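Local coordinates for protein alpha-fucosidase (Bifidobacterium bifidum, PDB 2EAB) that probably hydrolyses alpha-1,2-linked L-fucose from glycans, this chain being the glycoside hydrolase family 95 catalytic part of a longer, calcium-binding protein, at residues V604-W615 and A628-L638; Q857-V868 and G889-K897. All blocks are in the same frame, centred on the assembly; numbering follows the deposited sequence.

Interaction 1. Residues V604-W615 and A628-L638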
loop_
_atom_site.group_PDB
_atom_site.type_symbol
_atom_site.label_atom_id
_atom_site.label_comp_id
_atom_site.label_asym_id
_atom_site.label_seq_id
_atom_site.Cartn_x
_atom_site.Cartn_y
_atom_site.Cartn_z
ATOM N N VAL A 604 -13.983 16.733 -21.612
ATOM C CA VAL A 604 -15.114 16.397 -20.746
ATOM C C VAL A 604 -16.363 16.097 -21.578
ATOM O O VAL A 604 -17.051 15.100 -21.343
ATOM C CB VAL A 604 -15.391 17.522 -19.713
ATOM C CG1 VAL A 604 -16.695 17.281 -18.958
ATOM C CG2 VAL A 604 -14.232 17.636 -18.735
ATOM N N GLY A 605 -16.644 16.963 -22.549
ATOM C CA GLY A 605 -17.807 16.807 -23.412
ATOM C C GLY A 605 -19.113 16.823 -22.647
ATOM O O GLY A 605 -19.272 17.557 -21.667
ATOM N N ASN A 606 -20.043 15.986 -23.092
ATOM C CA ASN A 606 -21.407 15.977 -22.580
ATOM C C ASN A 606 -22.114 14.693 -23.001
ATOM O O ASN A 606 -21.497 13.810 -23.600
ATOM C CB ASN A 606 -22.173 17.213 -23.082
ATOM C CG ASN A 606 -22.235 17.287 -24.603
ATOM O OD1 ASN A 606 -22.445 16.281 -25.285
ATOM N ND2 ASN A 606 -22.062 18.490 -25.142
ATOM N N THR A 607 -23.405 14.593 -22.698
ATOM C CA THR A 607 -24.186 13.408 -23.058
ATOM C C THR A 607 -25.186 13.680 -24.188
ATOM O O THR A 607 -26.201 12.988 -24.309
ATOM C CB THR A 607 -24.904 12.803 -21.833
ATOM O OG1 THR A 607 -25.799 13.773 -21.274
ATOM C CG2 THR A 607 -23.894 12.374 -20.773
ATOM N N THR A 608 -24.889 14.682 -25.010
ATOM C CA THR A 608 -25.724 15.019 -26.160
ATOM C C THR A 608 -25.379 14.101 -27.328
ATOM O O THR A 608 -24.206 13.965 -27.686
ATOM C CB THR A 608 -25.532 16.492 -26.577
ATOM O OG1 THR A 608 -25.753 17.341 -25.446
ATOM C CG2 THR A 608 -26.497 16.881 -27.700
ATOM N N ASP A 609 -26.402 13.481 -27.918
ATOM C CA ASP A 609 -26.220 12.511 -29.005
ATOM C C ASP A 609 -25.230 11.425 -28.583
ATOM O O ASP A 609 -24.286 11.088 -29.305
ATOM C CB ASP A 609 -25.790 13.209 -30.302
ATOM C CG ASP A 609 -26.807 14.231 -30.776
ATOM O OD1 ASP A 609 -28.017 13.915 -30.769
ATOM O OD2 ASP A 609 -26.395 15.348 -31.148
ATOM N N CYS A 610 -25.477 10.889 -27.394
ATOM C CA CYS A 610 -24.590 9.930 -26.764
ATOM C C CYS A 610 -25.233 8.553 -26.779
ATOM O O CYS A 610 -26.305 8.346 -26.206
ATOM C CB CYS A 610 -24.282 10.382 -25.339
ATOM S SG CYS A 610 -23.290 9.241 -24.375
ATOM N N SER A 611 -24.562 7.620 -27.447
ATOM C CA SER A 611 -25.072 6.274 -27.656
ATOM C C SER A 611 -23.902 5.310 -27.748
ATOM O O SER A 611 -22.839 5.672 -28.248
ATOM C CB SER A 611 -25.864 6.225 -28.964
ATOM O OG SER A 611 -26.170 4.892 -29.330
ATOM N N ALA A 612 -24.110 4.079 -27.290
ATOM C CA ALA A 612 -23.103 3.031 -27.443
ATOM C C ALA A 612 -22.816 2.747 -28.917
ATOM O O ALA A 612 -21.748 2.233 -29.254
ATOM C CB ALA A 612 -23.527 1.765 -26.720
ATOM N N ASP A 613 -23.762 3.101 -29.789
ATOM C CA ASP A 613 -23.569 3.000 -31.235
ATOM C C ASP A 613 -22.437 3.900 -31.743
ATOM O O ASP A 613 -21.901 3.667 -32.829
ATOM C CB ASP A 613 -24.865 3.337 -31.982
ATOM C CG ASP A 613 -25.925 2.257 -31.848
ATOM O OD1 ASP A 613 -25.586 1.104 -31.509
ATOM O OD2 ASP A 613 -27.110 2.563 -32.102
ATOM N N ASN A 614 -22.077 4.919 -30.960
ATOM C CA ASN A 614 -20.992 5.836 -31.317
ATOM C C ASN A 614 -19.620 5.167 -31.345
ATOM O O ASN A 614 -18.656 5.756 -31.830
ATOM C CB ASN A 614 -20.949 7.038 -30.363
ATOM C CG ASN A 614 -22.217 7.876 -30.403
ATOM O OD1 ASN A 614 -23.101 7.668 -31.243
ATOM N ND2 ASN A 614 -22.308 8.836 -29.491
ATOM N N TRP A 615 -19.540 3.947 -30.815
ATOM C CA TRP A 615 -18.280 3.204 -30.748
ATOM C C TRP A 615 -18.068 2.234 -31.917
ATOM O O TRP A 615 -17.112 1.457 -31.917
ATOM C CB TRP A 615 -18.136 2.497 -29.392
ATOM C CG TRP A 615 -17.450 3.370 -28.388
ATOM C CD1 TRP A 615 -16.141 3.294 -27.994
ATOM C CD2 TRP A 615 -18.022 4.473 -27.673
ATOM N NE1 TRP A 615 -15.867 4.276 -27.075
ATOM C CE2 TRP A 615 -17.002 5.014 -26.857
ATOM C CE3 TRP A 615 -19.300 5.052 -27.632
ATOM C CZ2 TRP A 615 -17.221 6.107 -26.013
ATOM C CZ3 TRP A 615 -19.515 6.144 -26.792
ATOM C CH2 TRP A 615 -18.480 6.657 -25.992
ATOM N N ALA A 628 -18.657 11.335 -34.058
ATOM C CA ALA A 628 -19.617 10.935 -33.029
ATOM C C ALA A 628 -19.103 11.264 -31.628
ATOM O O ALA A 628 -17.895 11.307 -31.396
ATOM C CB ALA A 628 -19.945 9.459 -33.148
ATOM N N ASN A 629 -20.030 11.510 -30.708
ATOM C CA ASN A 629 -19.688 11.833 -29.330
ATOM C C ASN A 629 -19.103 10.621 -28.607
ATOM O O ASN A 629 -19.821 9.675 -28.296
ATOM C CB ASN A 629 -20.926 12.368 -28.600
ATOM C CG ASN A 629 -20.633 12.817 -27.177
ATOM O OD1 ASN A 629 -19.509 12.693 -26.678
ATOM N ND2 ASN A 629 -21.655 13.341 -26.511
ATOM N N ARG A 630 -17.796 10.658 -28.364
ATOM C CA ARG A 630 -17.121 9.646 -27.549
ATOM C C ARG A 630 -16.373 10.332 -26.412
ATOM O O ARG A 630 -15.324 9.867 -25.964
ATOM C CB ARG A 630 -16.182 8.784 -28.402
ATOM C CG ARG A 630 -16.917 7.871 -29.367
ATOM C CD ARG A 630 -15.970 7.006 -30.178
ATOM N NE ARG A 630 -15.206 7.775 -31.160
ATOM C CZ ARG A 630 -15.596 8.017 -32.411
ATOM N NH1 ARG A 630 -16.753 7.548 -32.860
ATOM N NH2 ARG A 630 -14.817 8.729 -33.215
ATOM N N SER A 631 -16.934 11.445 -25.943
ATOM C CA SER A 631 -16.338 12.219 -24.860
ATOM C C SER A 631 -16.347 11.438 -23.550
ATOM O O SER A 631 -17.079 10.450 -23.398
ATOM C CB SER A 631 -17.073 13.547 -24.681
ATOM O OG SER A 631 -18.397 13.337 -24.224
ATOM N N TRP A 632 -15.551 11.898 -22.595
ATOM C CA TRP A 632 -15.478 11.228 -21.307
ATOM C C TRP A 632 -16.836 11.162 -20.607
ATOM O O TRP A 632 -17.190 10.125 -20.051
ATOM C CB TRP A 632 -14.441 11.884 -20.402
ATOM C CG TRP A 632 -13.036 11.782 -20.923
ATOM C CD1 TRP A 632 -12.581 10.997 -21.955
ATOM C CD2 TRP A 632 -11.895 12.476 -20.418
ATOM N NE1 TRP A 632 -11.230 11.177 -22.122
ATOM C CE2 TRP A 632 -10.782 12.074 -21.186
ATOM C CE3 TRP A 632 -11.703 13.402 -19.380
ATOM C CZ2 TRP A 632 -9.497 12.576 -20.961
ATOM C CZ3 TRP A 632 -10.424 13.898 -19.154
ATOM C CH2 TRP A 632 -9.340 13.481 -19.941
ATOM N N SER A 633 -17.600 12.257 -20.643
ATOM C CA SER A 633 -18.943 12.277 -20.045
ATOM C C SER A 633 -19.874 11.267 -20.710
ATOM O O SER A 633 -20.637 10.573 -20.035
ATOM C CB SER A 633 -19.566 13.673 -20.125
ATOM O OG SER A 633 -18.818 14.608 -19.365
ATOM N N CYS A 634 -19.809 11.190 -22.038
ATOM C CA CYS A 634 -20.634 10.251 -22.780
ATOM C C CYS A 634 -20.276 8.812 -22.416
ATOM O O CYS A 634 -21.144 8.032 -22.025
ATOM C CB CYS A 634 -20.494 10.486 -24.281
ATOM S SG CYS A 634 -21.415 9.288 -25.263
ATOM N N ALA A 635 -18.992 8.473 -22.513
ATOM C CA ALA A 635 -18.528 7.121 -22.203
ATOM C C ALA A 635 -18.931 6.712 -20.785
ATOM O O ALA A 635 -19.458 5.620 -20.569
ATOM C CB ALA A 635 -17.015 7.014 -22.386
ATOM N N LYS A 636 -18.710 7.609 -19.827
ATOM C CA LYS A 636 -19.023 7.338 -18.424
ATOM C C LYS A 636 -20.511 7.025 -18.238
ATOM O O LYS A 636 -20.873 6.106 -17.498
ATOM C CB LYS A 636 -18.618 8.539 -17.568
ATOM C CG LYS A 636 -18.950 8.425 -16.094
ATOM C CD LYS A 636 -18.372 9.600 -15.330
ATOM C CE LYS A 636 -18.946 9.692 -13.933
ATOM N NZ LYS A 636 -20.343 10.194 -13.937
ATOM N N SER A 637 -21.364 7.784 -18.928
ATOM C CA SER A 637 -22.816 7.639 -18.807
ATOM C C SER A 637 -23.344 6.333 -19.399
ATOM O O SER A 637 -24.466 5.926 -19.095
ATOM C CB SER A 637 -23.532 8.827 -19.465
ATOM O OG SER A 637 -23.557 8.705 -20.877
ATOM N N LEU A 638 -22.547 5.690 -20.249
ATOM C CA LEU A 638 -22.987 4.492 -20.962
ATOM C C LEU A 638 -22.582 3.183 -20.302
ATOM O O LEU A 638 -23.023 2.114 -20.727
ATOM C CB LEU A 638 -22.491 4.519 -22.405
ATOM C CG LEU A 638 -23.077 5.606 -23.306
ATOM C CD1 LEU A 638 -22.300 5.659 -24.607
ATOM C CD2 LEU A 638 -24.565 5.386 -23.565
HETATM O O HOH W 1 -22.803 11.855 -31.461
#
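Cys610 and Cys634 join in a disulfide, SG to SG 2.1 Å, that ties a loop of the family 95 catalytic domain to the first turn of helix 632-639. Both sulfurs lie anti to their backbone nitrogens (chi1 176° and 177°). The Cys634 sulfur also meets the edge of the Trp615 ring, while Arg630 lays CG over the centre of one ring face, 3.7 Å above the six-membered ring. Leu638 CD1 fills the angle between the Cys610 sulfur and Trp615 CZ3. Beyond the ring, the Arg630 chain bends at chi3 and NH1 bonds to Asn614 O at 2.8 Å, almost in line with the carbonyl; Asp625 O is a second acceptor for NH1. Asn614 ND2 spans Asp609 O and Asn629 O. Asn629 ND2 in turn bridges Thr608 O (2.9 Å) and Asn606 O (3.0 Å), both close to its amide plane, and its OD1 forms an Asx turn with Ser631 N. That turn sets up Ser631, the N-cap residue, whose OG accepts a weak bond from Cys634 N. At the far end Val604 O takes two donors from one residue, Ser633 N at 3.0 Å and Ser633 OG at 2.7 Å, the hydroxyl coming from above the carbonyl plane.

Interaction 2. Residues Q857-V868 and G889-K897; sequences QNYEVKNGDTAV and GTTYTITKK
Four backbone bonds knit strand 859-863 to strand 890-896. Glu860 N reaches Thr895 O at 2.9 Å and Glu860 O receives Thr895 N; Lys862 repeats the exchange with Thr893, where Thr893 N to Lys862 O is 2.8 Å. Beyond Glu860 and Thr895, past the non-hydrogen-bonded pair Tyr859-Lys896, Lys897 N bonds almost straight to Asn858 O (2.9 Å, 171° at the hydrogen). The Lys897 side chain, bent at chi3 (-69°), folds back so that NZ makes a weak bond to Gln857 O, and a water bridges the two. Glu860 CG sits between its own backbone N and carbonyl carbon (chi1 59°), which carries the carboxylate past Lys897 CG to a water shared by Glu860 OE2, Thr895 OG1 and Lys896 O. Another water links Gly864 N, in the type II' turn Asn863-Thr866, with Thr891 O and Thr893 OG1.

Glu860, Lys862, Thr893 and Thr895 form this polar face; on the apolar one Val861 and Ile894 lie side by side, CG2 to CG1 4.1 Å, while Tyr859 CB meets Ile894 CG2 at 3.7 Å. At the strand ends the Tyr859 ring runs alongside exposed Lys896, CE1 to CG 3.8 Å. Val868 CG2 comes in at the edge of the Tyr892 ring, 3.9 Å from CD1. Leu882 and Phe884 of strand 880-884, together with Ile851, cover the apolar side. Strand 890-896 also pairs with strand 833-841, so the contact belongs to an antiparallel sheet packed on a second sheet, a beta-sandwich-like core in the C-terminal domain of family 95.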
loop_
_atom_site.group_PDB
_atom_site.type_symbol
_atom_site.label_atom_id
_atom_site.label_comp_id
_atom_site.label_asym_id
_atom_site.label_seq_id
_atom_site.Cartn_x
_atom_site.Cartn_y
_atom_site.Cartn_z
ATOM N N GLN A 857 -27.172 18.906 12.414
ATOM C CA GLN A 857 -28.191 19.920 12.687
ATOM C C GLN A 857 -28.245 20.317 14.167
ATOM O O GLN A 857 -28.812 21.356 14.518
ATOM C CB GLN A 857 -29.572 19.453 12.200
ATOM C CG GLN A 857 -30.247 18.378 13.057
ATOM C CD GLN A 857 -29.818 16.951 12.719
ATOM O OE1 GLN A 857 -28.818 16.725 12.030
ATOM N NE2 GLN A 857 -30.571 15.979 13.220
ATOM N N ASN A 858 -27.652 19.489 15.024
ATOM C CA ASN A 858 -27.613 19.728 16.464
ATOM C C ASN A 858 -26.375 20.497 16.930
ATOM O O ASN A 858 -26.197 20.731 18.130
ATOM C CB ASN A 858 -27.693 18.394 17.206
ATOM C CG ASN A 858 -28.968 17.627 16.905
ATOM O OD1 ASN A 858 -28.925 16.467 16.488
ATOM N ND2 ASN A 858 -30.113 18.272 17.112
ATOM N N TYR A 859 -25.528 20.891 15.981
ATOM C CA TYR A 859 -24.234 21.495 16.283
ATOM C C TYR A 859 -24.110 22.904 15.718
ATOM O O TYR A 859 -24.909 23.325 14.880
ATOM C CB TYR A 859 -23.093 20.617 15.742
ATOM C CG TYR A 859 -22.988 19.249 16.382
ATOM C CD1 TYR A 859 -21.967 18.951 17.285
ATOM C CD2 TYR A 859 -23.906 18.247 16.078
ATOM C CE1 TYR A 859 -21.865 17.688 17.871
ATOM C CE2 TYR A 859 -23.820 16.988 16.659
ATOM C CZ TYR A 859 -22.802 16.715 17.555
ATOM O OH TYR A 859 -22.722 15.465 18.125
ATOM N N GLU A 860 -23.089 23.619 16.184
ATOM C CA GLU A 860 -22.780 24.958 15.699
ATOM C C GLU A 860 -21.275 25.117 15.511
ATOM O O GLU A 860 -20.487 24.377 16.109
ATOM C CB GLU A 860 -23.324 26.025 16.654
ATOM C CG GLU A 860 -22.776 25.928 18.068
ATOM C CD GLU A 860 -23.440 26.886 19.038
ATOM O OE1 GLU A 860 -24.368 27.621 18.631
ATOM O OE2 GLU A 860 -23.030 26.896 20.215
ATOM N N VAL A 861 -20.894 26.088 14.686
ATOM C CA VAL A 861 -19.508 26.267 14.259
ATOM C C VAL A 861 -18.938 27.578 14.791
ATOM O O VAL A 861 -19.581 28.632 14.705
ATOM C CB VAL A 861 -19.392 26.248 12.712
ATOM C CG1 VAL A 861 -17.928 26.293 12.271
ATOM C CG2 VAL A 861 -20.082 25.018 12.128
ATOM N N LYS A 862 -17.729 27.503 15.342
ATOM C CA LYS A 862 -17.022 28.682 15.820
ATOM C C LYS A 862 -15.596 28.737 15.282
ATOM O O LYS A 862 -14.982 27.707 14.986
ATOM C CB LYS A 862 -17.013 28.731 17.351
ATOM C CG LYS A 862 -18.393 28.922 17.979
ATOM C CD LYS A 862 -18.317 28.959 19.496
ATOM C CE LYS A 862 -19.704 28.898 20.123
ATOM N NZ LYS A 862 -19.647 28.939 21.613
ATOM N N ASN A 863 -15.095 29.956 15.132
ATOM C CA ASN A 863 -13.688 30.211 14.889
ATOM C C ASN A 863 -13.164 30.867 16.159
ATOM O O ASN A 863 -13.289 32.084 16.341
ATOM C CB ASN A 863 -13.504 31.114 13.664
ATOM C CG ASN A 863 -12.057 31.542 13.452
ATOM O OD1 ASN A 863 -11.138 31.049 14.110
ATOM N ND2 ASN A 863 -11.853 32.469 12.525
ATOM N N GLY A 864 -12.605 30.050 17.047
ATOM C CA GLY A 864 -12.257 30.501 18.392
ATOM C C GLY A 864 -13.526 30.855 19.146
ATOM O O GLY A 864 -14.383 29.997 19.367
ATOM N N ASP A 865 -13.652 32.128 19.521
ATOM C CA ASP A 865 -14.839 32.625 20.219
ATOM C C ASP A 865 -15.869 33.212 19.250
ATOM O O ASP A 865 -17.003 33.502 19.642
ATOM C CB ASP A 865 -14.450 33.677 21.267
ATOM C CG ASP A 865 -13.497 33.137 22.326
ATOM O OD1 ASP A 865 -13.516 31.918 22.606
ATOM O OD2 ASP A 865 -12.728 33.946 22.892
ATOM N N THR A 866 -15.471 33.377 17.991
ATOM C CA THR A 866 -16.311 34.020 16.980
ATOM C C THR A 866 -17.252 33.021 16.305
ATOM O O THR A 866 -16.811 31.991 15.786
ATOM C CB THR A 866 -15.451 34.743 15.912
ATOM O OG1 THR A 866 -14.524 35.626 16.558
ATOM C CG2 THR A 866 -16.321 35.551 14.955
ATOM N N ALA A 867 -18.546 33.334 16.315
ATOM C CA ALA A 867 -19.548 32.516 15.637
ATOM C C ALA A 867 -19.333 32.553 14.128
ATOM O O ALA A 867 -19.052 33.606 13.554
ATOM C CB ALA A 867 -20.953 32.988 15.990
ATOM N N VAL A 868 -19.450 31.387 13.501
ATOM C CA VAL A 868 -19.287 31.256 12.061
ATOM C C VAL A 868 -20.655 31.018 11.442
ATOM O O VAL A 868 -21.411 30.169 11.915
ATOM C CB VAL A 868 -18.325 30.087 11.718
ATOM C CG1 VAL A 868 -18.351 29.752 10.232
ATOM C CG2 VAL A 868 -16.910 30.417 12.168
ATOM N N GLY A 889 -5.681 27.929 6.750
ATOM C CA GLY A 889 -4.933 28.196 7.977
ATOM C C GLY A 889 -5.789 28.270 9.227
ATOM O O GLY A 889 -5.264 28.267 10.342
ATOM N N THR A 890 -7.107 28.322 9.047
ATOM C CA THR A 890 -8.034 28.483 10.168
ATOM C C THR A 890 -8.622 27.147 10.624
ATOM O O THR A 890 -8.960 26.292 9.801
ATOM C CB THR A 890 -9.155 29.493 9.820
ATOM O OG1 THR A 890 -8.566 30.737 9.419
ATOM C CG2 THR A 890 -10.067 29.750 11.015
ATOM N N THR A 891 -8.710 26.973 11.941
ATOM C CA THR A 891 -9.367 25.822 12.545
ATOM C C THR A 891 -10.739 26.219 13.088
ATOM O O THR A 891 -10.884 27.208 13.820
ATOM C CB THR A 891 -8.496 25.179 13.653
ATOM O OG1 THR A 891 -7.290 24.676 13.072
ATOM C CG2 THR A 891 -9.225 24.028 14.332
ATOM N N TYR A 892 -11.737 25.426 12.714
ATOM C CA TYR A 892 -13.124 25.640 13.110
ATOM C C TYR A 892 -13.515 24.586 14.121
ATOM O O TYR A 892 -13.195 23.405 13.956
ATOM C CB TYR A 892 -14.032 25.598 11.875
ATOM C CG TYR A 892 -13.603 26.631 10.870
ATOM C CD1 TYR A 892 -14.154 27.911 10.887
ATOM C CD2 TYR A 892 -12.595 26.356 9.948
ATOM C CE1 TYR A 892 -13.733 28.880 9.992
ATOM C CE2 TYR A 892 -12.165 27.318 9.054
ATOM C CZ TYR A 892 -12.740 28.576 9.077
ATOM O OH TYR A 892 -12.308 29.529 8.193
ATOM N N THR A 893 -14.183 25.024 15.181
ATOM C CA THR A 893 -14.584 24.126 16.246
ATOM C C THR A 893 -16.097 23.935 16.209
ATOM O O THR A 893 -16.859 24.910 16.202
ATOM C CB THR A 893 -14.112 24.646 17.623
ATOM O OG1 THR A 893 -12.699 24.880 17.585
ATOM C CG2 THR A 893 -14.414 23.642 18.721
ATOM N N ILE A 894 -16.516 22.674 16.170
ATOM C CA ILE A 894 -17.923 22.314 16.043
ATOM C C ILE A 894 -18.367 21.586 17.301
ATOM O O ILE A 894 -17.779 20.570 17.678
ATOM C CB ILE A 894 -18.174 21.445 14.788
ATOM C CG1 ILE A 894 -17.594 22.126 13.541
ATOM C CG2 ILE A 894 -19.661 21.173 14.615
ATOM C CD1 ILE A 894 -17.618 21.269 12.287
ATOM N N THR A 895 -19.395 22.129 17.953
ATOM C CA THR A 895 -19.864 21.626 19.244
ATOM C C THR A 895 -21.389 21.602 19.288
ATOM O O THR A 895 -22.042 22.286 18.505
ATOM C CB THR A 895 -19.360 22.513 20.402
ATOM O OG1 THR A 895 -19.641 23.886 20.101
ATOM C CG2 THR A 895 -17.860 22.332 20.616
ATOM N N LYS A 896 -21.947 20.812 20.206
ATOM C CA LYS A 896 -23.398 20.741 20.394
ATOM C C LYS A 896 -23.973 22.091 20.790
ATOM O O LYS A 896 -23.422 22.777 21.658
ATOM C CB LYS A 896 -23.758 19.754 21.500
ATOM C CG LYS A 896 -23.581 18.289 21.174
ATOM C CD LYS A 896 -24.101 17.425 22.325
ATOM C CE LYS A 896 -23.370 17.692 23.644
ATOM N NZ LYS A 896 -21.912 17.367 23.589
ATOM N N LYS A 897 -25.090 22.460 20.170
ATOM C CA LYS A 897 -25.840 23.640 20.596
ATOM C C LYS A 897 -26.453 23.405 21.974
ATOM O O LYS A 897 -26.854 22.287 22.306
ATOM C CB LYS A 897 -26.940 23.975 19.593
ATOM C CG LYS A 897 -26.435 24.506 18.262
ATOM C CD LYS A 897 -27.584 24.855 17.327
ATOM C CE LYS A 897 -28.320 23.611 16.853
ATOM N NZ LYS A 897 -29.567 23.956 16.117
HETATM O O HOH W 2 -29.112 23.808 13.362
HETATM O O HOH W 3 -28.191 20.386 20.354
HETATM O O HOH W 4 -21.751 24.828 21.416
HETATM O O HOH W 5 -11.714 27.269 16.487
#

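Interactions 1 and 2 belong to different regions of one chain, the family 95 catalytic domain and its C-terminal domain; their centres are 44 Å apart and their nearest atoms about 28 Å, so they do not touch. Both are partly buried, away from the calcium site, and share no helix or strand. In 604-615 with 628-638 a loop without regular structure over most of its length meets the start of a helix, and a disulfide, side-chain amides and a guanidinium do most of the holding. In 857-868 with 889-897 regular main-chain bonds carry the register, while side chains divide into a water-bridged polar face and an apolar one turned to the neighbouring sheet.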